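Local coordinates for disease resistance protein RRS1 (Arabidopsis thaliana, PDB 4C6S), which acts as both a W-box-binding transcription factor and a disease resistance protein, pairing with RPS4 to recognise bacterial effectors, with this TIR domain involved in dimerisation, at residues S129-V132 and E133-R137; E14-Y18 and S19-H23; V73-D76 and K77-V81; S109-F113 and R114-R118. One frame throughout, in Å; residues are numbered along the deposited sequence.

Contact 1 (S129-V132 and E133-R137); sequences SILV and EEIVR. With NA (sodium ion), chain G.
Ser129 hands its carbonyl to the next turn, Glu133 N to Ser129 O at 3.1 Å, and the CG of Glu133 lies against that same oxygen. The Ser129 hydroxyl is hydrogen-bonded to Ser127 OG, and a water joins it to Glu133 through a weak bond. Ile130 accepts the amide of Glu134, with Glu134 N to Ile130 O 2.8 Å, and divides its branches between two carboxylates: CG2 touches Glu134 OE2 at 3.7 Å, while CD1 lies 3.8 Å from Glu133 OE1. Glu134 has CG beside its backbone N (chi1 -71°) and an extended chain beyond, which carries the carboxylate back over Ile130 and lets OE1 bind the sodium ion at 2.6 Å; His120 is the other protein ligand of the metal. Leu131 brings CD1 to the metal's flank, and its CG meets Ile135 CD1 at 3.9 Å. Val132 and Val136 run alongside each other in the same direction, CG1 of Val132 4.2 Å from CG2 of Val136. Leu131, Val132, Ile135 and Val136 turn inward, Ile130 and the glutamates outward: the regular i to i+4 pattern of an amphipathic helix, here the C-terminal helix of a TIR domain.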
loop_
_atom_site.group_PDB
_atom_site.type_symbol
_atom_site.label_atom_id
_atom_site.label_comp_id
_atom_site.label_asym_id
_atom_site.label_seq_id
_atom_site.Cartn_x
_atom_site.Cartn_y
_atom_site.Cartn_z
ATOM N N SER A 129 -4.628 -0.879 -4.528
ATOM C CA SER A 129 -4.932 0.484 -4.926
ATOM C C SER A 129 -6.391 0.550 -5.358
ATOM O O SER A 129 -7.080 1.532 -5.087
ATOM C CB SER A 129 -4.010 0.990 -6.039
ATOM O OG SER A 129 -4.098 0.171 -7.189
ATOM N N ILE A 130 -6.864 -0.506 -6.010
ATOM C CA ILE A 130 -8.276 -0.575 -6.395
ATOM C C ILE A 130 -9.152 -0.680 -5.141
ATOM O O ILE A 130 -10.162 0.021 -5.025
ATOM C CB ILE A 130 -8.550 -1.751 -7.350
ATOM C CG1 ILE A 130 -7.810 -1.544 -8.667
ATOM C CG2 ILE A 130 -10.052 -1.859 -7.636
ATOM C CD1 ILE A 130 -8.369 -0.404 -9.490
ATOM N N LEU A 131 -8.751 -1.524 -4.193
ATOM C CA LEU A 131 -9.495 -1.682 -2.936
ATOM C C LEU A 131 -9.618 -0.344 -2.218
ATOM O O LEU A 131 -10.713 0.022 -1.764
ATOM C CB LEU A 131 -8.822 -2.706 -2.022
ATOM C CG LEU A 131 -9.455 -2.892 -0.640
ATOM C CD1 LEU A 131 -10.942 -3.309 -0.766
ATOM C CD2 LEU A 131 -8.652 -3.955 0.144
ATOM N N VAL A 132 -8.516 0.393 -2.131
ATOM C CA VAL A 132 -8.579 1.733 -1.541
ATOM C C VAL A 132 -9.591 2.613 -2.272
ATOM O O VAL A 132 -10.418 3.274 -1.631
ATOM C CB VAL A 132 -7.205 2.424 -1.524
ATOM C CG1 VAL A 132 -7.344 3.929 -1.214
ATOM C CG2 VAL A 132 -6.316 1.763 -0.484
ATOM N N GLU A 133 -9.520 2.640 -3.598
ATOM C CA GLU A 133 -10.444 3.477 -4.366
ATOM C C GLU A 133 -11.885 3.056 -4.118
ATOM O O GLU A 133 -12.777 3.899 -4.077
ATOM C CB GLU A 133 -10.149 3.408 -5.864
ATOM C CG GLU A 133 -8.861 4.104 -6.279
ATOM C CD GLU A 133 -8.657 4.111 -7.788
ATOM O OE1 GLU A 133 -9.084 3.144 -8.459
ATOM O OE2 GLU A 133 -8.067 5.089 -8.301
ATOM N N GLU A 134 -12.114 1.754 -3.955
ATOM C CA GLU A 134 -13.466 1.259 -3.697
ATOM C C GLU A 134 -13.973 1.744 -2.353
ATOM O O GLU A 134 -15.133 2.135 -2.223
ATOM C CB GLU A 134 -13.498 -0.272 -3.775
ATOM C CG GLU A 134 -13.333 -0.744 -5.198
ATOM C CD GLU A 134 -13.213 -2.243 -5.329
ATOM O OE1 GLU A 134 -12.918 -2.913 -4.313
ATOM O OE2 GLU A 134 -13.410 -2.742 -6.457
ATOM N N ILE A 135 -13.109 1.704 -1.345
ATOM C CA ILE A 135 -13.508 2.152 -0.017
ATOM C C ILE A 135 -13.794 3.652 -0.052
ATOM O O ILE A 135 -14.810 4.109 0.484
ATOM C CB ILE A 135 -12.410 1.860 1.013
ATOM C CG1 ILE A 135 -12.224 0.348 1.126
ATOM C CG2 ILE A 135 -12.780 2.478 2.364
ATOM C CD1 ILE A 135 -10.849 -0.055 1.715
ATOM N N VAL A 136 -12.905 4.412 -0.687
ATOM C CA VAL A 136 -13.090 5.859 -0.826
ATOM C C VAL A 136 -14.390 6.210 -1.559
ATOM O O VAL A 136 -15.117 7.103 -1.132
ATOM C CB VAL A 136 -11.879 6.530 -1.516
ATOM C CG1 VAL A 136 -12.181 7.994 -1.859
ATOM C CG2 VAL A 136 -10.653 6.439 -0.608
ATOM N N ARG A 137 -14.699 5.509 -2.643
ATOM C CA ARG A 137 -15.903 5.835 -3.409
ATOM C C ARG A 137 -17.147 5.610 -2.555
ATOM O O ARG A 137 -18.086 6.406 -2.574
ATOM C CB ARG A 137 -15.980 4.999 -4.684
ATOM C CG ARG A 137 -17.291 5.110 -5.432
ATOM C CD ARG A 137 -17.195 4.376 -6.761
ATOM N NE ARG A 137 -16.830 2.987 -6.530
ATOM C CZ ARG A 137 -16.001 2.282 -7.296
ATOM N NH1 ARG A 137 -15.449 2.827 -8.381
ATOM N NH2 ARG A 137 -15.733 1.023 -6.977
HETATM NA NA NA G . -14.656 -3.078 -2.417
HETATM O O HOH W 1 -5.944 1.917 -8.979
#

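Contact 2 (E14-Y18 and S19-H23); sequences EEVRY and SFVSH
Val16 O is gripped by two amides from the following turn. Val21 N reaches it at 3.1 Å, while Ser19 N, 3.3 Å from Val16 O, comes from above the carbonyl plane. The second bond closes a turn after the short, weakly bonded helix about 14-17, and the first ties that turn to the start of helix 20-30. Beside this oxygen the two valines touch through single methyls, CG2 of Val16 to CG2 of Val21 at 3.8 Å, their side chains crossing at about a right angle. Ser19 stands at the N-cap position, yet its hydroxyl makes no capping bond; OG rests instead 3.5 Å from Val16 CA. The Ser19 carbonyl accepts both Ser22 N and Ser22 OG. A chi1 of 74° turns the Ser22 hydroxyl back toward it; the bond, Ser22 OG to Ser19 O at 2.8 Å, lies in the carbonyl plane on a lone pair. Before the junction, Arg17 lays CG over the centre of the Tyr18 ring, 3.8 Å above its plane. Ser22 and His23 face the second subunit, where Ser22 OG accepts its Ser129 N and the two His23 rings stack, so helix 20-30 begins at the dimer interface. Within the chain, Val21 packs on Ile10 and Cys12 of strand 8-12 and on Val37 of strand 35-39, while Phe20 stacks with Tyr98 of strand 92-98.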
loop_
_atom_site.group_PDB
_atom_site.type_symbol
_atom_site.label_atom_id
_atom_site.label_comp_id
_atom_site.label_asym_id
_atom_site.label_seq_id
_atom_site.Cartn_x
_atom_site.Cartn_y
_atom_site.Cartn_z
ATOM N N GLU A 14 -1.495 -2.634 14.192
ATOM C CA GLU A 14 -0.247 -1.926 13.909
ATOM C C GLU A 14 0.426 -2.414 12.634
ATOM O O GLU A 14 1.061 -1.628 11.928
ATOM C CB GLU A 14 0.711 -1.995 15.104
ATOM C CG GLU A 14 1.221 -3.384 15.413
ATOM C CD GLU A 14 1.867 -3.473 16.783
ATOM O OE1 GLU A 14 2.180 -2.410 17.364
ATOM O OE2 GLU A 14 2.052 -4.607 17.276
ATOM N N GLU A 15 0.243 -3.696 12.316
ATOM C CA GLU A 15 0.868 -4.307 11.137
ATOM C C GLU A 15 0.542 -3.629 9.803
ATOM O O GLU A 15 1.342 -3.685 8.869
ATOM C CB GLU A 15 0.522 -5.805 11.048
ATOM C CG GLU A 15 0.835 -6.623 12.299
ATOM C CD GLU A 15 -0.294 -6.619 13.333
ATOM O OE1 GLU A 15 -0.433 -5.618 14.065
ATOM O OE2 GLU A 15 -1.036 -7.625 13.424
ATOM N N VAL A 16 -0.625 -2.998 9.694
ATOM C CA VAL A 16 -0.975 -2.329 8.444
ATOM C C VAL A 16 -1.068 -0.816 8.568
ATOM O O VAL A 16 -1.384 -0.130 7.592
ATOM C CB VAL A 16 -2.290 -2.879 7.877
ATOM C CG1 VAL A 16 -2.141 -4.361 7.563
ATOM C CG2 VAL A 16 -3.426 -2.653 8.880
ATOM N N ARG A 17 -0.770 -0.288 9.752
ATOM C CA ARG A 17 -0.819 1.154 9.987
ATOM C C ARG A 17 0.015 1.969 8.981
ATOM O O ARG A 17 -0.431 3.010 8.484
ATOM C CB ARG A 17 -0.348 1.442 11.413
ATOM C CG ARG A 17 -0.145 2.905 11.721
ATOM C CD ARG A 17 -1.450 3.662 11.682
ATOM N NE ARG A 17 -1.261 5.109 11.820
ATOM C CZ ARG A 17 -1.160 5.952 10.792
ATOM N NH1 ARG A 17 -1.240 5.502 9.537
ATOM N NH2 ARG A 17 -0.989 7.247 11.015
ATOM N N TYR A 18 1.214 1.496 8.668
ATOM C CA TYR A 18 2.131 2.303 7.854
ATOM C C TYR A 18 2.194 1.816 6.410
ATOM O O TYR A 18 2.955 2.357 5.597
ATOM C CB TYR A 18 3.523 2.308 8.474
ATOM C CG TYR A 18 3.571 3.022 9.800
ATOM C CD1 TYR A 18 3.442 4.398 9.859
ATOM C CD2 TYR A 18 3.696 2.315 10.991
ATOM C CE1 TYR A 18 3.470 5.068 11.069
ATOM C CE2 TYR A 18 3.729 2.979 12.213
ATOM C CZ TYR A 18 3.613 4.353 12.239
ATOM O OH TYR A 18 3.641 5.028 13.440
ATOM N N SER A 19 1.413 0.787 6.107
ATOM C CA SER A 19 1.351 0.263 4.749
ATOM C C SER A 19 -0.028 0.553 4.173
ATOM O O SER A 19 -0.320 1.697 3.879
ATOM C CB SER A 19 1.742 -1.221 4.705
ATOM O OG SER A 19 0.929 -1.971 5.589
ATOM N N PHE A 20 -0.892 -0.450 4.045
ATOM C CA PHE A 20 -2.225 -0.261 3.449
ATOM C C PHE A 20 -3.017 0.935 3.991
ATOM O O PHE A 20 -3.573 1.720 3.221
ATOM C CB PHE A 20 -3.064 -1.536 3.643
ATOM C CG PHE A 20 -4.472 -1.416 3.136
ATOM C CD1 PHE A 20 -4.742 -1.462 1.765
ATOM C CD2 PHE A 20 -5.529 -1.262 4.024
ATOM C CE1 PHE A 20 -6.066 -1.369 1.300
ATOM C CE2 PHE A 20 -6.857 -1.164 3.570
ATOM C CZ PHE A 20 -7.114 -1.210 2.198
ATOM N N VAL A 21 -3.087 1.068 5.310
ATOM C CA VAL A 21 -3.890 2.132 5.909
ATOM C C VAL A 21 -3.359 3.517 5.539
ATOM O O VAL A 21 -4.129 4.480 5.397
ATOM C CB VAL A 21 -3.989 1.939 7.430
ATOM C CG1 VAL A 21 -4.558 3.172 8.128
ATOM C CG2 VAL A 21 -4.856 0.686 7.733
ATOM N N SER A 22 -2.046 3.630 5.352
ATOM C CA SER A 22 -1.487 4.952 5.051
ATOM C C SER A 22 -1.972 5.378 3.657
ATOM O O SER A 22 -2.216 6.561 3.406
ATOM C CB SER A 22 0.043 4.969 5.150
ATOM O OG SER A 22 0.658 4.322 4.050
ATOM N N HIS A 23 -2.131 4.412 2.763
ATOM C CA HIS A 23 -2.623 4.727 1.427
ATOM C C HIS A 23 -4.090 5.086 1.483
ATOM O O HIS A 23 -4.541 5.974 0.754
ATOM C CB HIS A 23 -2.408 3.559 0.457
ATOM C CG HIS A 23 -0.979 3.152 0.326
ATOM N ND1 HIS A 23 -0.036 3.920 -0.316
ATOM C CD2 HIS A 23 -0.327 2.040 0.759
ATOM C CE1 HIS A 23 1.135 3.303 -0.281
ATOM N NE2 HIS A 23 0.974 2.153 0.361
#

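Contact 3 (V73-D76 and K77-V81); sequences VWLD and KFAKV
Trp74 and Phe78 form the apolar centre: Phe78 CB sits over the indole face in a CH-pi contact, 4.0 Å from the centroid of the Trp74 six-membered ring and 22° off its normal. With CG of Trp74 opposite the backbone N (chi1 -178°), the indole is carried forward along the helix and lies across the turn that follows. The same face takes Ala79 N, 3.8 Å above the plane toward the rim, with Ala79 CB 3.7 Å from Trp74 NE1. On the far side of Phe78, Val73 comes in at the ring edge, its CG1 3.7 Å from Phe78 CD2. Beneath the rings Trp74 O accepts from Lys77 N, Phe78 N and Ala79 N together, and the i+5 bond from Ala79 N to Trp74 O, at 2.9 Å, marks a wider pi-type turn. This helix, 74-82, is the crossover of a beta-alpha-beta unit between parallel strands 59-65 and 92-98 of the TIR sheet, and Trp74 and Phe78 both rest on Met62 of the first strand. Farther out, Asp76 and Lys77 run alongside one another, OD2 of Asp76 3.7 Å from Lys77 CG, but the Lys77 ammonium forms its salt bridge with Asp41. At the solvent edge one water bridges Leu75 O and Lys80 N. A second links Asp76 O to Lys80 NZ, which also donates to Lys77 O at 3.2 Å and to Val40 O.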
loop_
_atom_site.group_PDB
_atom_site.type_symbol
_atom_site.label_atom_id
_atom_site.label_comp_id
_atom_site.label_asym_id
_atom_site.label_seq_id
_atom_site.Cartn_x
_atom_site.Cartn_y
_atom_site.Cartn_z
ATOM N N VAL A 73 -9.628 -11.867 17.701
ATOM C CA VAL A 73 -9.410 -10.477 17.315
ATOM C C VAL A 73 -10.533 -9.548 17.768
ATOM O O VAL A 73 -10.272 -8.475 18.317
ATOM C CB VAL A 73 -9.252 -10.349 15.784
ATOM C CG1 VAL A 73 -9.261 -8.889 15.360
ATOM C CG2 VAL A 73 -7.973 -11.039 15.333
ATOM N N TRP A 74 -11.780 -9.943 17.532
ATOM C CA TRP A 74 -12.879 -8.990 17.683
ATOM C C TRP A 74 -13.031 -8.448 19.103
ATOM O O TRP A 74 -12.815 -7.260 19.345
ATOM C CB TRP A 74 -14.231 -9.557 17.214
ATOM C CG TRP A 74 -15.278 -8.490 17.372
ATOM C CD1 TRP A 74 -16.094 -8.274 18.461
ATOM C CD2 TRP A 74 -15.559 -7.434 16.450
ATOM N NE1 TRP A 74 -16.879 -7.162 18.248
ATOM C CE2 TRP A 74 -16.568 -6.627 17.023
ATOM C CE3 TRP A 74 -15.066 -7.102 15.186
ATOM C CZ2 TRP A 74 -17.092 -5.508 16.367
ATOM C CZ3 TRP A 74 -15.588 -6.003 14.539
ATOM C CH2 TRP A 74 -16.588 -5.216 15.131
ATOM N N LEU A 75 -13.427 -9.313 20.033
ATOM C CA LEU A 75 -13.669 -8.875 21.409
ATOM C C LEU A 75 -12.423 -8.222 21.995
ATOM O O LEU A 75 -12.503 -7.255 22.763
ATOM C CB LEU A 75 -14.087 -10.059 22.282
ATOM C CG LEU A 75 -15.471 -10.663 22.036
ATOM C CD1 LEU A 75 -15.674 -11.890 22.905
ATOM C CD2 LEU A 75 -16.545 -9.643 22.320
ATOM N N ASP A 76 -11.267 -8.756 21.616
ATOM C CA ASP A 76 -9.999 -8.311 22.169
ATOM C C ASP A 76 -9.613 -6.905 21.704
ATOM O O ASP A 76 -9.076 -6.116 22.485
ATOM C CB ASP A 76 -8.900 -9.303 21.793
ATOM C CG ASP A 76 -7.573 -8.964 22.429
ATOM O OD1 ASP A 76 -7.566 -8.516 23.597
ATOM O OD2 ASP A 76 -6.535 -9.142 21.757
ATOM N N LYS A 77 -9.893 -6.590 20.441
ATOM C CA LYS A 77 -9.336 -5.385 19.830
ATOM C C LYS A 77 -10.345 -4.446 19.187
ATOM O O LYS A 77 -10.124 -3.240 19.157
ATOM C CB LYS A 77 -8.303 -5.763 18.764
ATOM C CG LYS A 77 -7.020 -6.363 19.295
ATOM C CD LYS A 77 -6.008 -6.549 18.176
ATOM C CE LYS A 77 -4.781 -7.316 18.654
ATOM N NZ LYS A 77 -3.716 -7.339 17.599
ATOM N N PHE A 78 -11.422 -4.985 18.629
ATOM C CA PHE A 78 -12.310 -4.144 17.828
ATOM C C PHE A 78 -13.677 -3.859 18.455
ATOM O O PHE A 78 -14.319 -2.875 18.092
ATOM C CB PHE A 78 -12.438 -4.696 16.406
ATOM C CG PHE A 78 -11.223 -4.421 15.544
ATOM C CD1 PHE A 78 -11.112 -3.231 14.834
ATOM C CD2 PHE A 78 -10.180 -5.333 15.475
ATOM C CE1 PHE A 78 -10.000 -2.955 14.027
ATOM C CE2 PHE A 78 -9.048 -5.066 14.690
ATOM C CZ PHE A 78 -8.960 -3.872 13.963
ATOM N N ALA A 79 -14.119 -4.692 19.396
ATOM C CA ALA A 79 -15.366 -4.405 20.108
ATOM C C ALA A 79 -15.344 -2.993 20.698
ATOM O O ALA A 79 -16.352 -2.293 20.682
ATOM C CB ALA A 79 -15.629 -5.429 21.209
ATOM N N LYS A 80 -14.189 -2.578 21.212
ATOM C CA LYS A 80 -14.069 -1.260 21.823
ATOM C C LYS A 80 -14.194 -0.137 20.791
ATOM O O LYS A 80 -14.513 0.998 21.153
ATOM C CB LYS A 80 -12.754 -1.135 22.598
ATOM C CG LYS A 80 -11.510 -1.179 21.719
ATOM C CD LYS A 80 -10.247 -1.235 22.572
ATOM C CE LYS A 80 -9.014 -0.886 21.752
ATOM N NZ LYS A 80 -8.175 -2.057 21.402
ATOM N N VAL A 81 -13.954 -0.451 19.516
ATOM C CA VAL A 81 -14.137 0.538 18.462
ATOM C C VAL A 81 -15.617 0.698 18.117
ATOM O O VAL A 81 -16.128 1.818 18.026
ATOM C CB VAL A 81 -13.344 0.184 17.183
ATOM C CG1 VAL A 81 -13.644 1.193 16.095
ATOM C CG2 VAL A 81 -11.860 0.178 17.480
HETATM O O HOH W 2 -12.182 -4.404 22.129
HETATM O O HOH W 3 -7.691 -3.913 23.516
#

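Contact 4 (S109-F113 and R114-R118); sequences SELDF and RGLSR
Arg114 folds back over the last turn of the helix and is held by its neighbours from two directions. Glu110 OE2 lies in the guanidinium plane and takes both Arg114 NE and Arg114 NH2, each at 2.9 Å, in a side-on salt bridge. The two nitrogens approach that oxygen from the same face of the carboxylate, whose plane is turned 41° from the guanidinium. Phe113 meets the guanidinium differently: its ring edge faces the flat group, with CD2 3.6 Å above the centre of the Arg114 plane and the two planes 77° apart. A bend in the arginine, chi2 -57°, brings the head group into this position, and CG comes within 3.3 Å of Glu110 O. Leu111 holds the other side of the turn. Its carbonyl accepts Leu116 N at 2.9 Å, and its CD2 touches Leu116 CD1 at 4.1 Å. Together with Gly115 N to Asp112 O, 3.0 Å, and the positive phi of Gly115, the bond to Leu111 O makes a Schellman motif that ends helix 104-113. From here the chain runs into strand 119-121: Leu116 packs on Val93 and Ser95 of strand 92-98, and Arg118 salt-bridges Asp138 of helix 128-143.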
loop_
_atom_site.group_PDB
_atom_site.type_symbol
_atom_site.label_atom_id
_atom_site.label_comp_id
_atom_site.label_asym_id
_atom_site.label_seq_id
_atom_site.Cartn_x
_atom_site.Cartn_y
_atom_site.Cartn_z
ATOM N N SER A 109 -19.224 -14.230 8.919
ATOM C CA SER A 109 -20.077 -14.685 10.020
ATOM C C SER A 109 -19.947 -13.728 11.198
ATOM O O SER A 109 -20.948 -13.286 11.781
ATOM C CB SER A 109 -19.678 -16.096 10.448
ATOM O OG SER A 109 -20.462 -16.526 11.552
ATOM N N GLU A 110 -18.705 -13.416 11.545
ATOM C CA GLU A 110 -18.423 -12.506 12.645
ATOM C C GLU A 110 -19.113 -11.166 12.423
ATOM O O GLU A 110 -19.823 -10.675 13.304
ATOM C CB GLU A 110 -16.915 -12.314 12.801
ATOM C CG GLU A 110 -16.512 -11.365 13.946
ATOM C CD GLU A 110 -16.638 -11.987 15.328
ATOM O OE1 GLU A 110 -16.583 -13.232 15.450
ATOM O OE2 GLU A 110 -16.776 -11.221 16.307
ATOM N N LEU A 111 -18.929 -10.578 11.241
ATOM C CA LEU A 111 -19.495 -9.249 10.997
ATOM C C LEU A 111 -21.026 -9.260 11.034
ATOM O O LEU A 111 -21.639 -8.346 11.584
ATOM C CB LEU A 111 -18.976 -8.655 9.688
ATOM C CG LEU A 111 -17.473 -8.395 9.684
ATOM C CD1 LEU A 111 -17.038 -7.866 8.322
ATOM C CD2 LEU A 111 -17.063 -7.429 10.790
ATOM N N ASP A 112 -21.632 -10.298 10.459
ATOM C CA ASP A 112 -23.084 -10.452 10.519
ATOM C C ASP A 112 -23.576 -10.509 11.964
ATOM O O ASP A 112 -24.589 -9.891 12.313
ATOM C CB ASP A 112 -23.528 -11.705 9.767
ATOM C CG ASP A 112 -25.001 -11.996 9.953
ATOM O OD1 ASP A 112 -25.824 -11.391 9.237
ATOM O OD2 ASP A 112 -25.336 -12.821 10.824
ATOM N N PHE A 113 -22.852 -11.242 12.806
ATOM C CA PHE A 113 -23.201 -11.356 14.226
ATOM C C PHE A 113 -23.117 -9.997 14.924
ATOM O O PHE A 113 -23.886 -9.722 15.853
ATOM C CB PHE A 113 -22.272 -12.374 14.902
ATOM C CG PHE A 113 -22.569 -12.619 16.363
ATOM C CD1 PHE A 113 -23.692 -13.337 16.749
ATOM C CD2 PHE A 113 -21.691 -12.173 17.340
ATOM C CE1 PHE A 113 -23.958 -13.590 18.100
ATOM C CE2 PHE A 113 -21.946 -12.415 18.695
ATOM C CZ PHE A 113 -23.078 -13.123 19.068
ATOM N N ARG A 114 -22.200 -9.145 14.465
ATOM C CA ARG A 114 -22.038 -7.801 15.026
ATOM C C ARG A 114 -23.007 -6.795 14.397
ATOM O O ARG A 114 -22.992 -5.604 14.737
ATOM C CB ARG A 114 -20.593 -7.308 14.859
ATOM C CG ARG A 114 -19.532 -8.225 15.450
ATOM C CD ARG A 114 -19.743 -8.502 16.933
ATOM N NE ARG A 114 -18.883 -9.598 17.363
ATOM C CZ ARG A 114 -18.905 -10.156 18.568
ATOM N NH1 ARG A 114 -19.743 -9.722 19.494
ATOM N NH2 ARG A 114 -18.087 -11.167 18.845
ATOM N N GLY A 115 -23.852 -7.268 13.482
ATOM C CA GLY A 115 -24.817 -6.404 12.819
ATOM C C GLY A 115 -24.203 -5.484 11.776
ATOM O O GLY A 115 -24.740 -4.409 11.501
ATOM N N LEU A 116 -23.082 -5.896 11.190
ATOM C CA LEU A 116 -22.391 -5.054 10.210
ATOM C C LEU A 116 -22.529 -5.640 8.803
ATOM O O LEU A 116 -22.255 -6.821 8.591
ATOM C CB LEU A 116 -20.914 -4.889 10.590
ATOM C CG LEU A 116 -20.677 -4.274 11.976
ATOM C CD1 LEU A 116 -19.218 -4.374 12.364
ATOM C CD2 LEU A 116 -21.117 -2.832 11.993
ATOM N N SER A 117 -22.947 -4.816 7.847
ATOM C CA SER A 117 -23.261 -5.316 6.512
ATOM C C SER A 117 -22.521 -4.578 5.408
ATOM O O SER A 117 -22.547 -5.001 4.247
ATOM C CB SER A 117 -24.764 -5.221 6.266
ATOM O OG SER A 117 -25.205 -3.892 6.479
ATOM N N ARG A 118 -21.874 -3.467 5.755
ATOM C CA ARG A 118 -21.102 -2.709 4.769
ATOM C C ARG A 118 -19.655 -3.174 4.807
ATOM O O ARG A 118 -18.903 -2.832 5.725
ATOM C CB ARG A 118 -21.203 -1.209 5.036
ATOM C CG ARG A 118 -22.626 -0.698 4.928
ATOM C CD ARG A 118 -22.684 0.802 5.124
ATOM N NE ARG A 118 -21.912 1.518 4.113
ATOM C CZ ARG A 118 -21.698 2.828 4.147
ATOM N NH1 ARG A 118 -22.197 3.547 5.143
ATOM N NH2 ARG A 118 -20.989 3.417 3.193
#

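Along the chain the order is contact 2, contact 3, contact 4, contact 1, all within one TIR domain built round a five-stranded parallel sheet. Contacts 1 and 2, their centres 14 Å apart, join helices 128-143 and 20-30: Phe20 wedges against Val132, with Val132 CG2 to Phe20 CE1 3.6 Å. Both also touch the second subunit, so both helices contribute to the dimer interface. Contacts 3 and 4, 13 Å apart between centres, meet where Trp74 packs against Glu110 and Arg114, tying helix 74-82 to the end of helix 104-113. Contacts 1 and 3 lie on opposite sides of the chain's centre, their centres 24 Å apart, and neither contact 3 nor contact 4 touches the partner subunit.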